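Local coordinates for protein ABC-type amino acid transport system, permease component (Caldanaerobacter subterraneus subsp. tengcongensis MB4, PDB 4YMU) that probably forms, as a pair of membrane-spanning subunits of an ABC importer, the pathway by which amino acids such as arginine cross the cell membrane, at residues Leu6-Tyr11 against Asp176-Val181; Ala161-Ser164 against Ala169-Thr172. One frame throughout, in Å; residues are numbered along the deposited sequence.

Contact 1 (Leu6-Tyr11 against Asp176-Val181)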
loop_
_atom_site.group_PDB
_atom_site.type_symbol
_atom_site.label_atom_id
_atom_site.label_comp_id
_atom_site.label_asym_id
_atom_site.label_seq_id
_atom_site.Cartn_x
_atom_site.Cartn_y
_atom_site.Cartn_z
ATOM N N LEU C 6 -21.830 43.446 8.381
ATOM C CA LEU C 6 -21.938 44.029 9.713
ATOM C C LEU C 6 -23.330 43.785 10.283
ATOM O O LEU C 6 -23.489 43.528 11.480
ATOM C CB LEU C 6 -21.637 45.529 9.679
ATOM C CG LEU C 6 -20.237 45.965 9.236
ATOM C CD1 LEU C 6 -20.092 45.967 7.706
ATOM C CD2 LEU C 6 -19.892 47.321 9.833
ATOM N N SER C 7 -24.334 43.852 9.411
ATOM C CA SER C 7 -25.721 43.598 9.790
ATOM C C SER C 7 -25.871 42.202 10.362
ATOM O O SER C 7 -26.782 41.928 11.143
ATOM C CB SER C 7 -26.624 43.752 8.569
ATOM O OG SER C 7 -26.118 42.996 7.479
ATOM N N MET C 8 -24.953 41.332 9.954
ATOM C CA MET C 8 -24.928 39.932 10.343
ATOM C C MET C 8 -24.402 39.749 11.763
ATOM O O MET C 8 -24.750 38.771 12.431
ATOM C CB MET C 8 -24.065 39.164 9.349
ATOM C CG MET C 8 -24.603 37.825 8.918
ATOM S SD MET C 8 -26.347 37.795 8.520
ATOM C CE MET C 8 -26.424 39.093 7.288
ATOM N N VAL C 9 -23.573 40.693 12.213
ATOM C CA VAL C 9 -22.926 40.604 13.530
ATOM C C VAL C 9 -23.903 40.295 14.663
ATOM O O VAL C 9 -23.665 39.400 15.471
ATOM C CB VAL C 9 -22.128 41.889 13.885
ATOM C CG1 VAL C 9 -21.562 41.793 15.303
ATOM C CG2 VAL C 9 -21.014 42.130 12.875
ATOM N N LYS C 10 -25.014 41.025 14.687
ATOM C CA LYS C 10 -26.024 40.911 15.738
ATOM C C LYS C 10 -26.651 39.526 15.809
ATOM O O LYS C 10 -27.309 39.188 16.791
ATOM C CB LYS C 10 -27.104 41.980 15.542
ATOM C CG LYS C 10 -28.084 41.684 14.416
ATOM C CD LYS C 10 -29.155 42.769 14.301
ATOM C CE LYS C 10 -28.591 44.027 13.678
ATOM N NZ LYS C 10 -28.337 43.877 12.220
ATOM N N TYR C 11 -26.455 38.732 14.761
ATOM C CA TYR C 11 -27.027 37.391 14.704
ATOM C C TYR C 11 -26.059 36.316 15.203
ATOM O O TYR C 11 -26.381 35.119 15.196
ATOM C CB TYR C 11 -27.509 37.081 13.289
ATOM C CG TYR C 11 -28.618 38.009 12.872
ATOM C CD1 TYR C 11 -29.886 37.891 13.425
ATOM C CD2 TYR C 11 -28.395 39.010 11.941
ATOM C CE1 TYR C 11 -30.902 38.742 13.062
ATOM C CE2 TYR C 11 -29.403 39.863 11.569
ATOM C CZ TYR C 11 -30.659 39.723 12.130
ATOM O OH TYR C 11 -31.669 40.575 11.761
ATOM N N ASP C 176 -31.884 30.501 7.017
ATOM C CA ASP C 176 -33.297 30.744 6.790
ATOM C C ASP C 176 -33.769 31.747 7.829
ATOM O O ASP C 176 -34.223 32.846 7.476
ATOM C CB ASP C 176 -34.126 29.458 6.829
ATOM C CG ASP C 176 -33.952 28.605 5.569
ATOM O OD1 ASP C 176 -33.740 29.161 4.457
ATOM O OD2 ASP C 176 -34.062 27.364 5.691
ATOM N N ILE C 177 -33.607 31.384 9.100
ATOM C CA ILE C 177 -34.027 32.224 10.212
ATOM C C ILE C 177 -33.610 33.684 9.998
ATOM O O ILE C 177 -34.463 34.578 9.881
ATOM C CB ILE C 177 -33.455 31.673 11.522
ATOM C CG1 ILE C 177 -34.027 30.277 11.778
ATOM C CG2 ILE C 177 -33.740 32.606 12.683
ATOM C CD1 ILE C 177 -33.583 29.638 13.086
ATOM N N ILE C 178 -32.307 33.903 9.875
ATOM C CA ILE C 178 -31.747 35.231 9.657
ATOM C C ILE C 178 -32.357 35.943 8.453
ATOM O O ILE C 178 -32.709 37.127 8.549
ATOM C CB ILE C 178 -30.209 35.160 9.508
ATOM C CG1 ILE C 178 -29.579 34.707 10.826
ATOM C CG2 ILE C 178 -29.630 36.499 9.104
ATOM C CD1 ILE C 178 -28.202 34.132 10.672
ATOM N N GLN C 179 -32.515 35.241 7.331
ATOM C CA GLN C 179 -32.988 35.927 6.128
ATOM C C GLN C 179 -34.430 36.373 6.348
ATOM O O GLN C 179 -34.861 37.416 5.829
ATOM C CB GLN C 179 -32.868 35.060 4.866
ATOM C CG GLN C 179 -34.126 34.266 4.519
ATOM C CD GLN C 179 -35.115 35.015 3.600
ATOM O OE1 GLN C 179 -34.757 35.948 2.886
ATOM N NE2 GLN C 179 -36.356 34.575 3.611
ATOM N N SER C 180 -35.156 35.625 7.177
ATOM C CA SER C 180 -36.548 35.956 7.388
ATOM C C SER C 180 -36.665 37.367 7.964
ATOM O O SER C 180 -37.676 38.032 7.775
ATOM C CB SER C 180 -37.207 34.937 8.316
ATOM O OG SER C 180 -36.773 35.116 9.648
ATOM N N VAL C 181 -35.584 37.854 8.569
ATOM C CA VAL C 181 -35.601 39.143 9.237
ATOM C C VAL C 181 -34.716 40.144 8.517
ATOM O O VAL C 181 -34.760 41.344 8.804
ATOM C CB VAL C 181 -35.127 38.979 10.700
ATOM C CG1 VAL C 181 -35.254 40.277 11.476
ATOM C CG2 VAL C 181 -35.920 37.879 11.373
#
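Tyr11 and Met8 close on Ile178 from two directions, and the side chain of Ile178 fills the angle between them. The main interaction is a CH-pi contact: CG2 of Ile178 lies over one face of the Tyr11 ring, 4.1 Å from its centroid and 16° off the ring normal. The two side chains run past each other in opposite senses, which brings Ile178 CG1 to 4.0 Å from Tyr11 CB. A beta-branched residue suits this place because its two branches do different jobs. With chi1 at -66°, CG2 stands anti to the backbone N and reaches the ring and Met8, while CG1 leads along the base of the tyrosine.

The remaining apolar contacts flank this CH-pi contact. Met8 SD touches Ile178 CG2 at 3.6 Å; the methionine chain, bent at chi2 and chi3, turns its sulfur to the same methyl that covers the ring. The methionine side chain also packs against Phe15, Pro188 and Ile191, a task for which a long unbranched side chain is well fitted. At the far end of the ring, Tyr11 OH meets Val181 CG1 at 3.6 Å, a van der Waals contact at the surface.

No hydrogen bond crosses between the two segments. Lys10 folds back so that its NZ donates to Ser7 O at 2.7 Å, on a lone pair in the carbonyl plane, while its CG lies against the face of the Tyr11 ring opposite Ile178.

Helices 12-44 and 186-214 also border the contact: this is apolar packing of a short N-terminal helical turn against helix 174-182 in an all-helical membrane permease.

Contact 2 (Ala161-Ser164 against Ala169-Thr172)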
loop_
_atom_site.group_PDB
_atom_site.type_symbol
_atom_site.label_atom_id
_atom_site.label_comp_id
_atom_site.label_asym_id
_atom_site.label_seq_id
_atom_site.Cartn_x
_atom_site.Cartn_y
_atom_site.Cartn_z
ATOM N N ALA C 161 -25.502 18.697 8.146
ATOM C CA ALA C 161 -26.155 19.894 7.618
ATOM C C ALA C 161 -27.482 19.554 6.940
ATOM O O ALA C 161 -28.303 20.433 6.681
ATOM C CB ALA C 161 -25.251 20.616 6.639
ATOM N N ILE C 162 -27.689 18.275 6.654
ATOM C CA ILE C 162 -28.861 17.854 5.912
ATOM C C ILE C 162 -30.128 17.782 6.777
ATOM O O ILE C 162 -31.232 17.667 6.252
ATOM C CB ILE C 162 -28.618 16.520 5.216
ATOM C CG1 ILE C 162 -29.418 16.462 3.923
ATOM C CG2 ILE C 162 -28.911 15.327 6.147
ATOM C CD1 ILE C 162 -29.426 15.096 3.349
ATOM N N VAL C 163 -29.982 17.870 8.095
ATOM C CA VAL C 163 -31.157 17.875 8.949
ATOM C C VAL C 163 -31.761 19.280 8.982
ATOM O O VAL C 163 -32.749 19.528 9.676
ATOM C CB VAL C 163 -30.834 17.425 10.379
ATOM C CG1 VAL C 163 -30.129 16.082 10.346
ATOM C CG2 VAL C 163 -29.974 18.477 11.087
ATOM N N SER C 164 -31.148 20.202 8.247
ATOM C CA SER C 164 -31.688 21.537 8.152
ATOM C C SER C 164 -32.987 21.466 7.342
ATOM O O SER C 164 -33.976 22.105 7.697
ATOM C CB SER C 164 -30.690 22.499 7.508
ATOM O OG SER C 164 -30.737 22.416 6.095
ATOM N N ALA C 169 -32.833 22.957 13.865
ATOM C CA ALA C 169 -32.110 24.232 13.945
ATOM C C ALA C 169 -30.579 24.097 14.033
ATOM O O ALA C 169 -29.950 24.605 14.971
ATOM C CB ALA C 169 -32.627 25.057 15.098
ATOM N N ASP C 170 -29.980 23.444 13.042
ATOM C CA ASP C 170 -28.536 23.273 13.017
ATOM C C ASP C 170 -27.894 24.573 12.559
ATOM O O ASP C 170 -28.545 25.613 12.504
ATOM C CB ASP C 170 -28.144 22.151 12.057
ATOM C CG ASP C 170 -28.278 22.568 10.598
ATOM O OD1 ASP C 170 -29.228 23.319 10.272
ATOM O OD2 ASP C 170 -27.408 22.192 9.781
ATOM N N LEU C 171 -26.617 24.511 12.215
ATOM C CA LEU C 171 -25.898 25.686 11.770
ATOM C C LEU C 171 -26.397 26.157 10.391
ATOM O O LEU C 171 -26.353 27.352 10.077
ATOM C CB LEU C 171 -24.400 25.378 11.741
ATOM C CG LEU C 171 -23.459 26.415 11.138
ATOM C CD1 LEU C 171 -23.393 27.648 12.020
ATOM C CD2 LEU C 171 -22.070 25.808 10.940
ATOM N N THR C 172 -26.867 25.225 9.567
ATOM C CA THR C 172 -27.280 25.568 8.209
ATOM C C THR C 172 -28.664 26.239 8.207
ATOM O O THR C 172 -28.924 27.188 7.447
ATOM C CB THR C 172 -27.270 24.316 7.302
ATOM O OG1 THR C 172 -25.916 23.903 7.086
ATOM C CG2 THR C 172 -27.885 24.614 5.957
#
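Asp170 reaches across to Ala161, Val163 and Ser164, in and just after the 3-10 turn of 161-163, and forms an Asx turn on its own side of the contact, in the link between helices 129-160 and 174-182 of this permease fold. Its CB rests 4.2 Å from Val163 CG2, an aliphatic neighbour for the one methylene of the side chain. At chi1 74°, CG sits between the backbone N and the carbonyl carbon, which aims the carboxylate at the turn and brings its two oxygens to different residues.

OD1 lies 3.2 Å from Ser164 CB and also accepts a hydrogen bond from the backbone N of Arg173. OD2 packs 3.4 Å from Ala161 CA. It also accepts a hydrogen bond from the backbone N of Thr172 at 3.1 Å. The N-H points at it with an angle of 157°, and this donor comes from above the carboxylate plane, 60° out of it. The short aspartate can thus grip the backbone just after it, and the buried carboxylate gains peptide N-H partners.

Ala161 and Ser164 suit their places because their short side chains let the Asp170 carboxylate and Thr172 come close. Ala161, whose side chain is about 7 Å from a bound arginine, also packs on Pro66 of the second subunit, a residue of the arginine pocket. Ser164 gives its hydroxyl to Ala161 O in a weak bond. Thr172 spans both ends of the turn: its hydroxyl is paired with Tyr196 OH of helix 186-214, its OG1 lies 3.4 Å from Ala161 CB, and its methyl CG2 touches Ser164 OG at 3.6 Å.

How the contacts relate
Contacts 1 and 2 have centres 16 Å apart and lie on the same side of the chain's centre. Along the chain, 6-11 comes first; both segments of contact 2 follow much later, and 176-181 comes soon after them. Three residues separate Thr172 from Asp176, two of them already in helix 174-182. Both contacts are bordered by helices 12-44 and 186-214. Contact 2 lies about 14 Å from the chain's centre, beside the arginine site and the second subunit, whereas contact 1, about 29 Å out, joins the N-terminal turn to helix 174-182. The chain thus appears to run from a buried loop near ligand and subunit interface to a peripheral helix packed on the N-terminus.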